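Local coordinates for protein esterase (Rhizomucor miehei, PDB 4WY5) that probably hydrolyses carboxylic esters as a carboxylesterase of the alpha/beta hydrolase fold, at residues A[127-130]-A[131-135]; A[227-230]-A[231-234]. All coordinates share one frame; numbering follows the deposited sequence.

Interaction 1. Residues A[127-130]-A[131-135]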
ATOM      1  N   PHE A 127      26.872 -16.104   7.596  1.00 30.51           N
ATOM      2  CA  PHE A 127      26.741 -14.865   8.359  1.00 33.61           C
ATOM      3  C   PHE A 127      28.076 -14.568   9.034  1.00 32.26           C
ATOM      4  O   PHE A 127      28.648 -15.460   9.665  1.00 32.06           O
ATOM      5  CB  PHE A 127      25.614 -14.999   9.402  1.00 33.88           C
ATOM      6  CG  PHE A 127      25.500 -13.831  10.348  1.00 30.58           C
ATOM      7  CD1 PHE A 127      24.701 -12.745  10.033  1.00 25.84           C
ATOM      8  CD2 PHE A 127      26.196 -13.828  11.557  1.00 33.74           C
ATOM      9  CE1 PHE A 127      24.588 -11.663  10.902  1.00 27.04           C
ATOM     10  CE2 PHE A 127      26.101 -12.755  12.435  1.00 32.26           C
ATOM     11  CZ  PHE A 127      25.291 -11.667  12.109  1.00 34.62           C
ATOM     12  N   PRO A 128      28.566 -13.316   8.930  1.00 33.56           N
ATOM     13  CA  PRO A 128      27.934 -12.144   8.308  1.00 30.86           C
ATOM     14  C   PRO A 128      28.634 -11.610   7.057  1.00 29.80           C
ATOM     15  O   PRO A 128      28.665 -10.389   6.876  1.00 30.48           O
ATOM     16  CB  PRO A 128      28.038 -11.096   9.417  1.00 30.03           C
ATOM     17  CG  PRO A 128      29.420 -11.379   9.992  1.00 31.63           C
ATOM     18  CD  PRO A 128      29.661 -12.897   9.825  1.00 28.97           C
ATOM     19  N   THR A 129      29.159 -12.489   6.210  1.00 29.43           N
ATOM     20  CA  THR A 129      29.971 -12.060   5.075  1.00 25.06           C
ATOM     21  C   THR A 129      29.231 -11.090   4.137  1.00 29.28           C
ATOM     22  O   THR A 129      29.754 -10.017   3.812  1.00 26.06           O
ATOM     23  CB  THR A 129      30.453 -13.283   4.253  1.00 26.84           C
ATOM     24  OG1 THR A 129      31.154 -14.197   5.107  1.00 31.12           O
ATOM     25  CG2 THR A 129      31.363 -12.855   3.105  1.00 31.94           C
ATOM     26  N   ALA A 130      28.006 -11.440   3.741  1.00 32.18           N
ATOM     27  CA  ALA A 130      27.243 -10.611   2.796  1.00 28.11           C
ATOM     28  C   ALA A 130      26.937  -9.219   3.342  1.00 24.12           C
ATOM     29  O   ALA A 130      27.019  -8.242   2.600  1.00 30.43           O
ATOM     30  CB  ALA A 130      25.951 -11.308   2.388  1.00 25.72           C
ATOM     31  N   ILE A 131      26.600  -9.116   4.625  1.00 24.64           N
ATOM     32  CA  ILE A 131      26.344  -7.801   5.228  1.00 24.35           C
ATOM     33  C   ILE A 131      27.574  -6.908   5.081  1.00 29.57           C
ATOM     34  O   ILE A 131      27.471  -5.719   4.745  1.00 26.10           O
ATOM     35  CB  ILE A 131      25.989  -7.912   6.723  1.00 27.84           C
ATOM     36  CG1 ILE A 131      24.654  -8.633   6.921  1.00 25.21           C
ATOM     37  CG2 ILE A 131      25.915  -6.541   7.370  1.00 25.99           C
ATOM     38  CD1 ILE A 131      24.292  -8.856   8.394  1.00 24.78           C
ATOM     39  N   GLU A 132      28.744  -7.511   5.281  1.00 30.57           N
ATOM     40  CA  GLU A 132      30.008  -6.796   5.183  1.00 30.51           C
ATOM     41  C   GLU A 132      30.342  -6.420   3.737  1.00 28.16           C
ATOM     42  O   GLU A 132      30.932  -5.366   3.490  1.00 31.47           O
ATOM     43  CB  GLU A 132      31.134  -7.635   5.802  1.00 30.30           C
ATOM     44  CG  GLU A 132      31.101  -7.671   7.344  1.00 31.95           C
ATOM     45  CD  GLU A 132      32.124  -8.637   7.965  1.00 37.70           C
ATOM     46  OE1 GLU A 132      32.905  -9.277   7.213  1.00 32.93           O
ATOM     47  OE2 GLU A 132      32.153  -8.738   9.216  1.00 33.40           O
ATOM     48  N   GLU A 133      29.959  -7.268   2.785  1.00 24.65           N
ATOM     49  CA  GLU A 133      30.143  -6.932   1.379  1.00 27.25           C
ATOM     50  C   GLU A 133      29.244  -5.760   0.985  1.00 27.72           C
ATOM     51  O   GLU A 133      29.654  -4.851   0.248  1.00 26.48           O
ATOM     52  CB  GLU A 133      29.859  -8.150   0.484  1.00 29.04           C
ATOM     53  CG  GLU A 133      30.981  -9.186   0.481  1.00 32.91           C
ATOM     54  CD  GLU A 133      30.579 -10.532  -0.104  1.00 34.77           C
ATOM     55  OE1 GLU A 133      29.365 -10.815  -0.190  1.00 29.48           O
ATOM     56  OE2 GLU A 133      31.487 -11.334  -0.438  1.00 38.46           O
ATOM     57  N   ILE A 134      28.025  -5.751   1.507  1.00 24.02           N
ATOM     58  CA  ILE A 134      27.074  -4.752   1.062  1.00 26.00           C
ATOM     59  C   ILE A 134      27.458  -3.398   1.659  1.00 30.61           C
ATOM     60  O   ILE A 134      27.335  -2.345   0.994  1.00 25.98           O
ATOM     61  CB  ILE A 134      25.635  -5.167   1.417  1.00 26.38           C
ATOM     62  CG1 ILE A 134      25.295  -6.461   0.659  1.00 23.37           C
ATOM     63  CG2 ILE A 134      24.657  -4.059   1.077  1.00 22.54           C
ATOM     64  CD1 ILE A 134      24.045  -7.134   1.102  1.00 17.89           C
ATOM     65  N   TYR A 135      27.997  -3.425   2.877  1.00 28.39           N
ATOM     66  CA  TYR A 135      28.524  -2.198   3.471  1.00 30.87           C
ATOM     67  C   TYR A 135      29.701  -1.671   2.631  1.00 31.78           C
ATOM     68  O   TYR A 135      29.788  -0.468   2.351  1.00 32.16           O
ATOM     69  CB  TYR A 135      28.953  -2.432   4.932  1.00 31.35           C
ATOM     70  CG  TYR A 135      29.663  -1.239   5.565  1.00 37.86           C
ATOM     71  CD1 TYR A 135      28.961  -0.091   5.933  1.00 32.87           C
ATOM     72  CD2 TYR A 135      31.046  -1.263   5.785  1.00 37.73           C
ATOM     73  CE1 TYR A 135      29.615   0.998   6.510  1.00 33.23           C
ATOM     74  CE2 TYR A 135      31.707  -0.185   6.361  1.00 31.60           C
ATOM     75  CZ  TYR A 135      30.988   0.939   6.718  1.00 33.98           C
ATOM     76  OH  TYR A 135      31.641   2.004   7.288  1.00 36.17           O
TER

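Interaction 2. Residues A[227-230]-A[231-234]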
ATOM      1  N   PRO A 227      26.097 -19.911  11.091  1.00 36.88           N
ATOM      2  CA  PRO A 227      27.261 -20.705  11.508  1.00 39.13           C
ATOM      3  C   PRO A 227      27.027 -21.450  12.818  1.00 39.60           C
ATOM      4  O   PRO A 227      27.859 -22.270  13.197  1.00 38.61           O
ATOM      5  CB  PRO A 227      28.365 -19.650  11.666  1.00 34.53           C
ATOM      6  CG  PRO A 227      27.634 -18.415  12.036  1.00 36.01           C
ATOM      7  CD  PRO A 227      26.314 -18.468  11.290  1.00 39.06           C
ATOM      8  N   ALA A 228      25.911 -21.149  13.482  1.00 40.39           N
ATOM      9  CA  ALA A 228      25.485 -21.810  14.717  1.00 37.42           C
ATOM     10  C   ALA A 228      23.964 -21.639  14.844  1.00 38.23           C
ATOM     11  O   ALA A 228      23.365 -20.938  14.038  1.00 37.35           O
ATOM     12  CB  ALA A 228      26.219 -21.230  15.936  1.00 33.14           C
ATOM     13  N   PRO A 229      23.324 -22.310  15.820  1.00 39.97           N
ATOM     14  CA  PRO A 229      21.878 -22.063  15.946  1.00 33.87           C
ATOM     15  C   PRO A 229      21.547 -20.660  16.450  1.00 38.19           C
ATOM     16  O   PRO A 229      22.278 -20.082  17.263  1.00 35.59           O
ATOM     17  CB  PRO A 229      21.405 -23.124  16.949  1.00 37.41           C
ATOM     18  CG  PRO A 229      22.516 -24.088  17.093  1.00 41.63           C
ATOM     19  CD  PRO A 229      23.772 -23.508  16.555  1.00 33.94           C
ATOM     20  N   ALA A 230      20.440 -20.119  15.950  1.00 40.30           N
ATOM     21  CA  ALA A 230      20.070 -18.729  16.210  1.00 37.83           C
ATOM     22  C   ALA A 230      19.963 -18.429  17.695  1.00 34.89           C
ATOM     23  O   ALA A 230      20.342 -17.348  18.161  1.00 29.78           O
ATOM     24  CB  ALA A 230      18.757 -18.401  15.519  1.00 35.59           C
ATOM     25  N   SER A 231      19.462 -19.399  18.445  1.00 34.23           N
ATOM     26  CA  SER A 231      19.295 -19.203  19.875  1.00 43.44           C
ATOM     27  C   SER A 231      20.642 -19.120  20.620  1.00 41.04           C
ATOM     28  O   SER A 231      20.746 -18.452  21.654  1.00 39.96           O
ATOM     29  CB  SER A 231      18.437 -20.320  20.465  1.00 39.71           C
ATOM     30  OG  SER A 231      18.063 -19.976  21.781  1.00 40.53           O
ATOM     31  N   GLU A 232      21.663 -19.792  20.088  1.00 37.33           N
ATOM     32  CA  GLU A 232      23.029 -19.704  20.624  1.00 40.79           C
ATOM     33  C   GLU A 232      23.778 -18.504  20.048  1.00 37.27           C
ATOM     34  O   GLU A 232      24.662 -17.939  20.693  1.00 36.95           O
ATOM     35  CB  GLU A 232      23.808 -20.992  20.335  1.00 36.08           C
ATOM     36  CG  GLU A 232      23.124 -22.266  20.867  1.00 48.35           C
ATOM     37  CD  GLU A 232      23.841 -23.557  20.458  1.00 58.30           C
ATOM     38  OE1 GLU A 232      25.057 -23.509  20.160  1.00 55.35           O
ATOM     39  OE2 GLU A 232      23.179 -24.624  20.434  1.00 57.83           O
ATOM     40  N   LEU A 233      23.433 -18.125  18.821  1.00 40.12           N
ATOM     41  CA  LEU A 233      24.095 -17.004  18.156  1.00 38.58           C
ATOM     42  C   LEU A 233      23.777 -15.671  18.853  1.00 36.39           C
ATOM     43  O   LEU A 233      24.673 -14.857  19.073  1.00 34.73           O
ATOM     44  CB  LEU A 233      23.705 -16.959  16.679  1.00 41.04           C
ATOM     45  CG  LEU A 233      24.758 -16.389  15.725  1.00 42.37           C
ATOM     46  CD1 LEU A 233      26.099 -17.045  15.966  1.00 30.93           C
ATOM     47  CD2 LEU A 233      24.321 -16.585  14.278  1.00 38.92           C
ATOM     48  N   ASN A 234      22.501 -15.446  19.170  1.00 39.04           N
ATOM     49  CA  ASN A 234      22.079 -14.281  19.957  1.00 37.24           C
ATOM     50  C   ASN A 234      22.562 -12.943  19.365  1.00 38.43           C
ATOM     51  O   ASN A 234      23.017 -12.063  20.096  1.00 39.08           O
ATOM     52  CB  ASN A 234      22.579 -14.421  21.404  1.00 34.08           C
ATOM     53  CG  ASN A 234      21.765 -13.600  22.393  1.00 42.18           C
ATOM     54  OD1 ASN A 234      20.552 -13.434  22.232  1.00 39.48           O
ATOM     55  ND2 ASN A 234      22.433 -13.079  23.427  1.00 37.80           N
TER

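Interaction 1. Residues A[127-130]-A[131-135]
Phe127 and Ile131 meet through two torsions: the phenyl group leaves CB with CG anti to the backbone N (chi1 173°), while Ile131 turns CG1 beside its own N and runs on extended to CD1. The methyl CD1 of Ile131 thereby comes obliquely to the ring, 3.8 Å from Phe127 CE1. One face of that ring is taken by the next residue, Pro128, whose CB stands 3.6 Å above the plane over the ring centre; the peptide joining the two is cis, which brings proline and phenyl together.

Pro128 stands at the N-cap position of helix 129-143, and its carbonyl O accepts the first bond of the helix, from Glu132 N at a long 3.3 Å. The next two bonds are shorter, with Glu133 N 2.9 Å from Thr129 O and Ile134 N equally close to Ala130 O. Beside Pro128 the extended chain of Glu132 runs the same way, bringing OE2 of Glu132 to 3.9 Å from Pro128 CG. Glu133 crosses Thr129 obliquely, its OE2 touching the methyl CG2; that carboxylate oxygen is bound by Ser120, and Thr129 OG1 by the carbonyl of Lys126.

The chemistry is divided around the start of the helix: Ile131 and Ile134 turn hydrocarbon to Leu166 of helix 162-176, which follows a probable nucleophile elbow, while two carboxylates fold back toward the helix start, where its dipole may ease their charge, and Lys63 makes a long, weak ion pair with Glu132.

Interaction 2. Residues A[227-230]-A[231-234]
Apolar contacts centre on Leu233, which reaches back over the residues leading into its own helix. Its two methyls part company: CD2 of Leu233 approaches Pro227 CD at 4.1 Å, the two side chains crossing at about a right angle, while CD1 comes to 4.2 Å from the methyl CB of Ala228. A chi1 of -150°, well short of fully anti, and a chi2 of 50° aim one branch at each partner. Pro227 also packs on Phe127.

A second kind of contact sets a carboxylate against a proline ring. Glu232, with CG beside its own N and the chain extended beyond, carries its carboxylate obliquely across Pro229, with OE2 of Glu232 3.4 Å from Pro229 CG and OE1 3.8 Å from Pro229 CD. These are contacts of oxygen with ring carbons, and add no conventional hydrogen bond.

The backbone forms one short helical turn, 230-233, with Pro229 at the N-cap position, in the insertion between strands 185-189 and 254-259 of the central sheet, which in this family of alpha/beta hydrolases probably contributes to the cap over the core.

Among the backbone bonds, Pro229 O is shared. It takes Leu233 N at 2.8 Å, and a weak bond from Glu232 N, bent to 126° at the hydrogen. Ala230 O receives Asn234 N at 3.0 Å in an almost straight bond. Asn234 has positive phi, and there the chain leaves the helix, its side chain touching Leu242.

In the fold
Both interactions are helix starts with a proline at the N-cap, but they sit differently in the fold. Interaction 1 is partly buried and opens the long helix 129-143, which packs against helix 162-176; interaction 2 is a surface contact on a single turn, farther from the centre of the chain. Their centres are about 17 Å apart, yet they touch where Phe127 O lies 3.9 Å from Pro227 CG, and a backbone hydrogen bond ties Phe127 to Tyr225 at the end of helix 215-225. Setting shapes the chemistry: the buried Glu133 is hydrogen-bonded, whereas the exposed Glu232 lies on an exposed proline ring.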